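Local coordinates for protein VP5 (Halorubrum pleomorphic virus 6, PDB 6QGL) that probably drives fusion of the viral envelope with the membrane of the haloarchaeal host cell, at residues A[365-369]-A[370-374]; A[411-414]-A[415-419]. All coordinates share one frame; numbering follows the deposited sequence.

Contact 1 (A[365-369]-A[370-374])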
loop_
_atom_site.group_PDB
_atom_site.type_symbol
_atom_site.label_atom_id
_atom_site.label_comp_id
_atom_site.label_asym_id
_atom_site.label_seq_id
_atom_site.Cartn_x
_atom_site.Cartn_y
_atom_site.Cartn_z
ATOM N N SER A 365 -27.146 22.462 -14.518
ATOM C CA SER A 365 -28.259 23.112 -13.827
ATOM C C SER A 365 -29.601 22.432 -14.104
ATOM O O SER A 365 -30.329 22.133 -13.166
ATOM C CB SER A 365 -28.326 24.596 -14.185
ATOM O OG SER A 365 -29.294 25.284 -13.409
ATOM N N GLY A 366 -29.898 22.173 -15.370
ATOM C CA GLY A 366 -31.159 21.571 -15.781
ATOM C C GLY A 366 -31.401 20.134 -15.367
ATOM O O GLY A 366 -30.514 19.284 -15.486
ATOM N N VAL A 367 -32.623 19.865 -14.877
ATOM C CA VAL A 367 -33.120 18.532 -14.541
ATOM C C VAL A 367 -34.269 18.331 -15.536
ATOM O O VAL A 367 -35.389 18.803 -15.321
ATOM C CB VAL A 367 -33.516 18.335 -13.047
ATOM C CG1 VAL A 367 -34.080 16.941 -12.805
ATOM C CG2 VAL A 367 -32.321 18.568 -12.132
ATOM N N ASP A 368 -33.930 17.746 -16.695
ATOM C CA ASP A 368 -34.856 17.524 -17.803
ATOM C C ASP A 368 -35.452 16.123 -17.721
ATOM O O ASP A 368 -34.710 15.137 -17.749
ATOM C CB ASP A 368 -34.154 17.771 -19.158
ATOM C CG ASP A 368 -33.430 19.110 -19.269
ATOM O OD1 ASP A 368 -34.086 20.163 -19.072
ATOM O OD2 ASP A 368 -32.214 19.104 -19.565
ATOM N N GLY A 369 -36.777 16.061 -17.553
ATOM C CA GLY A 369 -37.544 14.824 -17.412
ATOM C C GLY A 369 -37.012 13.880 -16.351
ATOM O O GLY A 369 -36.975 12.666 -16.566
ATOM N N GLY A 370 -36.557 14.454 -15.234
ATOM C CA GLY A 370 -35.977 13.729 -14.109
ATOM C C GLY A 370 -34.514 13.364 -14.258
ATOM O O GLY A 370 -33.937 12.794 -13.332
ATOM N N THR A 371 -33.886 13.688 -15.402
ATOM C CA THR A 371 -32.480 13.334 -15.634
ATOM C C THR A 371 -31.524 14.420 -15.128
ATOM O O THR A 371 -31.649 15.587 -15.506
ATOM C CB THR A 371 -32.235 12.946 -17.106
ATOM O OG1 THR A 371 -33.328 12.157 -17.572
ATOM C CG2 THR A 371 -30.939 12.172 -17.301
ATOM N N ILE A 372 -30.572 14.015 -14.272
ATOM C CA ILE A 372 -29.519 14.858 -13.691
ATOM C C ILE A 372 -28.207 14.503 -14.407
ATOM O O ILE A 372 -27.871 13.322 -14.501
ATOM C CB ILE A 372 -29.409 14.632 -12.150
ATOM C CG1 ILE A 372 -30.751 14.897 -11.436
ATOM C CG2 ILE A 372 -28.271 15.458 -11.530
ATOM C CD1 ILE A 372 -30.899 14.183 -10.114
ATOM N N THR A 373 -27.471 15.513 -14.907
ATOM C CA THR A 373 -26.206 15.290 -15.609
ATOM C C THR A 373 -25.035 15.957 -14.883
ATOM O O THR A 373 -25.140 17.111 -14.468
ATOM C CB THR A 373 -26.308 15.703 -17.095
ATOM O OG1 THR A 373 -27.547 15.249 -17.640
ATOM C CG2 THR A 373 -25.158 15.160 -17.939
ATOM N N ILE A 374 -23.923 15.214 -14.740
ATOM C CA ILE A 374 -22.675 15.670 -14.114
ATOM C C ILE A 374 -21.562 15.716 -15.178
ATOM O O ILE A 374 -21.602 14.924 -16.121
ATOM C CB ILE A 374 -22.310 14.847 -12.845
ATOM C CG1 ILE A 374 -22.116 13.343 -13.160
ATOM C CG2 ILE A 374 -23.364 15.062 -11.747
ATOM C CD1 ILE A 374 -21.443 12.503 -12.079
HETATM O O HOH W 1 -28.425 18.120 -14.004
#

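Contact 2 (A[411-414]-A[415-419])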
loop_
_atom_site.group_PDB
_atom_site.type_symbol
_atom_site.label_atom_id
_atom_site.label_comp_id
_atom_site.label_asym_id
_atom_site.label_seq_id
_atom_site.Cartn_x
_atom_site.Cartn_y
_atom_site.Cartn_z
ATOM N N TYR A 411 -28.171 10.315 -14.519
ATOM C CA TYR A 411 -29.033 9.470 -13.688
ATOM C C TYR A 411 -30.485 9.948 -13.815
ATOM O O TYR A 411 -30.728 11.156 -13.832
ATOM C CB TYR A 411 -28.569 9.466 -12.210
ATOM C CG TYR A 411 -29.511 8.742 -11.268
ATOM C CD1 TYR A 411 -29.506 7.352 -11.176
ATOM C CD2 TYR A 411 -30.424 9.444 -10.486
ATOM C CE1 TYR A 411 -30.392 6.679 -10.336
ATOM C CE2 TYR A 411 -31.311 8.782 -9.639
ATOM C CZ TYR A 411 -31.293 7.399 -9.568
ATOM O OH TYR A 411 -32.168 6.745 -8.735
ATOM N N ASP A 412 -31.441 9.000 -13.887
ATOM C CA ASP A 412 -32.877 9.268 -13.999
ATOM C C ASP A 412 -33.535 9.217 -12.611
ATOM O O ASP A 412 -33.779 8.134 -12.066
ATOM C CB ASP A 412 -33.535 8.267 -14.968
ATOM C CG ASP A 412 -34.899 8.659 -15.504
ATOM O OD1 ASP A 412 -35.615 9.420 -14.819
ATOM O OD2 ASP A 412 -35.260 8.189 -16.602
ATOM N N ALA A 413 -33.810 10.396 -12.044
ATOM C CA ALA A 413 -34.399 10.551 -10.717
ATOM C C ALA A 413 -35.916 10.775 -10.745
ATOM O O ALA A 413 -36.462 11.372 -9.814
ATOM C CB ALA A 413 -33.699 11.677 -9.970
ATOM N N SER A 414 -36.602 10.255 -11.785
ATOM C CA SER A 414 -38.059 10.376 -11.943
ATOM C C SER A 414 -38.866 9.672 -10.845
ATOM O O SER A 414 -40.002 10.068 -10.569
ATOM C CB SER A 414 -38.500 9.882 -13.316
ATOM O OG SER A 414 -37.960 10.704 -14.335
ATOM N N GLY A 415 -38.274 8.638 -10.246
ATOM C CA GLY A 415 -38.888 7.869 -9.168
ATOM C C GLY A 415 -38.545 8.390 -7.786
ATOM O O GLY A 415 -39.231 8.065 -6.813
ATOM N N ASP A 416 -37.489 9.220 -7.704
ATOM C CA ASP A 416 -36.977 9.814 -6.470
ATOM C C ASP A 416 -37.507 11.231 -6.189
ATOM O O ASP A 416 -37.722 11.569 -5.023
ATOM C CB ASP A 416 -35.444 9.822 -6.492
ATOM C CG ASP A 416 -34.810 8.495 -6.870
ATOM O OD1 ASP A 416 -34.931 7.532 -6.082
ATOM O OD2 ASP A 416 -34.184 8.423 -7.952
ATOM N N LEU A 417 -37.697 12.060 -7.239
ATOM C CA LEU A 417 -38.160 13.449 -7.105
ATOM C C LEU A 417 -39.655 13.602 -7.345
ATOM O O LEU A 417 -40.223 12.875 -8.161
ATOM C CB LEU A 417 -37.400 14.383 -8.071
ATOM C CG LEU A 417 -35.878 14.491 -7.931
ATOM C CD1 LEU A 417 -35.271 15.114 -9.171
ATOM C CD2 LEU A 417 -35.479 15.284 -6.694
ATOM N N GLU A 418 -40.286 14.571 -6.651
ATOM C CA GLU A 418 -41.703 14.907 -6.812
ATOM C C GLU A 418 -41.858 15.791 -8.049
ATOM O O GLU A 418 -42.826 15.635 -8.795
ATOM C CB GLU A 418 -42.258 15.619 -5.572
ATOM C CG GLU A 418 -42.621 14.681 -4.432
ATOM C CD GLU A 418 -43.426 15.276 -3.290
ATOM O OE1 GLU A 418 -43.938 16.411 -3.433
ATOM O OE2 GLU A 418 -43.556 14.593 -2.249
ATOM N N THR A 419 -40.907 16.726 -8.256
ATOM C CA THR A 419 -40.878 17.598 -9.429
ATOM C C THR A 419 -39.667 17.173 -10.246
ATOM O O THR A 419 -38.527 17.322 -9.797
ATOM C CB THR A 419 -40.936 19.100 -9.071
ATOM O OG1 THR A 419 -39.660 19.542 -8.619
ATOM C CG2 THR A 419 -41.991 19.422 -8.035
#

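Contact 1 (A[365-369]-A[370-374])
Val367 and Ile372 lie side by side and point the same way, on the buried face of a tight reversal of the chain at Gly369 and Gly370. The contact runs along their flanks: both methyls of Val367, CG1 and CG2, stand 4.1 Å from CG1 of Ile372. In Val367 CG1 is anti to the backbone N (chi1 177°), which also brings that methyl over the turn, where Val367 CG1 lies 3.9 Å from Gly370 C. Around them, Val367 also touches Thr422 and Val424, and Ile372 reaches Trp401 and Val386. Thr371 uses its polar branch instead. Its OG1, set beside its own backbone N, makes a weak hydrogen bond of 3.3 Å to O of Asp368.

That carbonyl is held more firmly by the backbone: Thr371 N donates to Asp368 O over 2.9 Å, arriving above the carbonyl plane. The return bond, Asp368 N to Thr371 O, is weak at 3.4 Å, and beside it the CA of Val367 makes a C-H...O contact with the same oxygen. Beyond this one bridge the arms part, and a water bridges them, 2.8 Å from Gly366 O and accepting from Thr373 N at 2.9 Å.

Both turn residues have positive phi, a backbone shape glycine adopts easily. Asp368 to Thr371 forms a type I' beta turn, the connection characteristic of a two-residue beta hairpin, here a short one with splayed arms.

Contact 2 (A[411-414]-A[415-419])
Tyr411 and Asp416 are joined by a hydrogen bond from the phenol OH to OD2, 2.7 Å long, which ties the end of a strand to the turn that follows it. Two motifs shape that turn, an Asx turn at Asp412 and an alpha-turn from Ala413 to Leu417. OD2 of Asp416 is met on its syn side and lies at the ring edge, in the ring plane, and the ring and carboxylate planes are only 23° apart. With CG anti to the backbone N (chi1 173°), the tyrosine extends alongside the turn, and its OH comes level with the aspartate, the two side chains crossing at about a right angle.

In the Asx turn, OD1 of Asp412 accepts from the backbone N of Ser414 at 3.3 Å and from the OG of Ser414 at 2.7 Å, so one carboxylate oxygen takes both the N-H and the hydroxyl of the serine. Next, the carbonyl of Ala413 collects two backbone donors. Leu417 N approaches Ala413 O almost head-on at 2.9 Å, closing the alpha-turn, whereas Asp416 N reaches the same oxygen from above the carbonyl plane at 3.2 Å.

Farther along, the carboxylate of Glu392 receives the backbone N-H groups of Glu418 and Thr419. Back on the strand, Tyr411 also packs on Trp401 and Val396. Apolar packing within the turn is slight and falls to Leu417, whose CD1 methyl sits 3.9 Å from CB of Ala413.

In the fold
Contacts 1 and 2 sit about 9 Å apart, centre to centre, some 40 Å from the centre of the chain. Val367, Gly370 and Ile372 are buried in contact 1, Ala413 and Leu417 in contact 2, whose Asp412, Gly415 and Asp416 are exposed. Strands 371-374 and 409-412 are antiparallel neighbours in one small sheet, so the two turns lie next to each other: Gly370 O and Ala413 N, 2.7 Å apart, probably form a hydrogen bond. Contact 1 also reaches a second sheet, since strand 366-367 pairs with strand 422-431, whereas 415-419 is loop returning toward that strand. Contact 1 combines backbone bonds with a buried aliphatic pair; contact 2 relies more on side-chain carboxylates and hydroxyls.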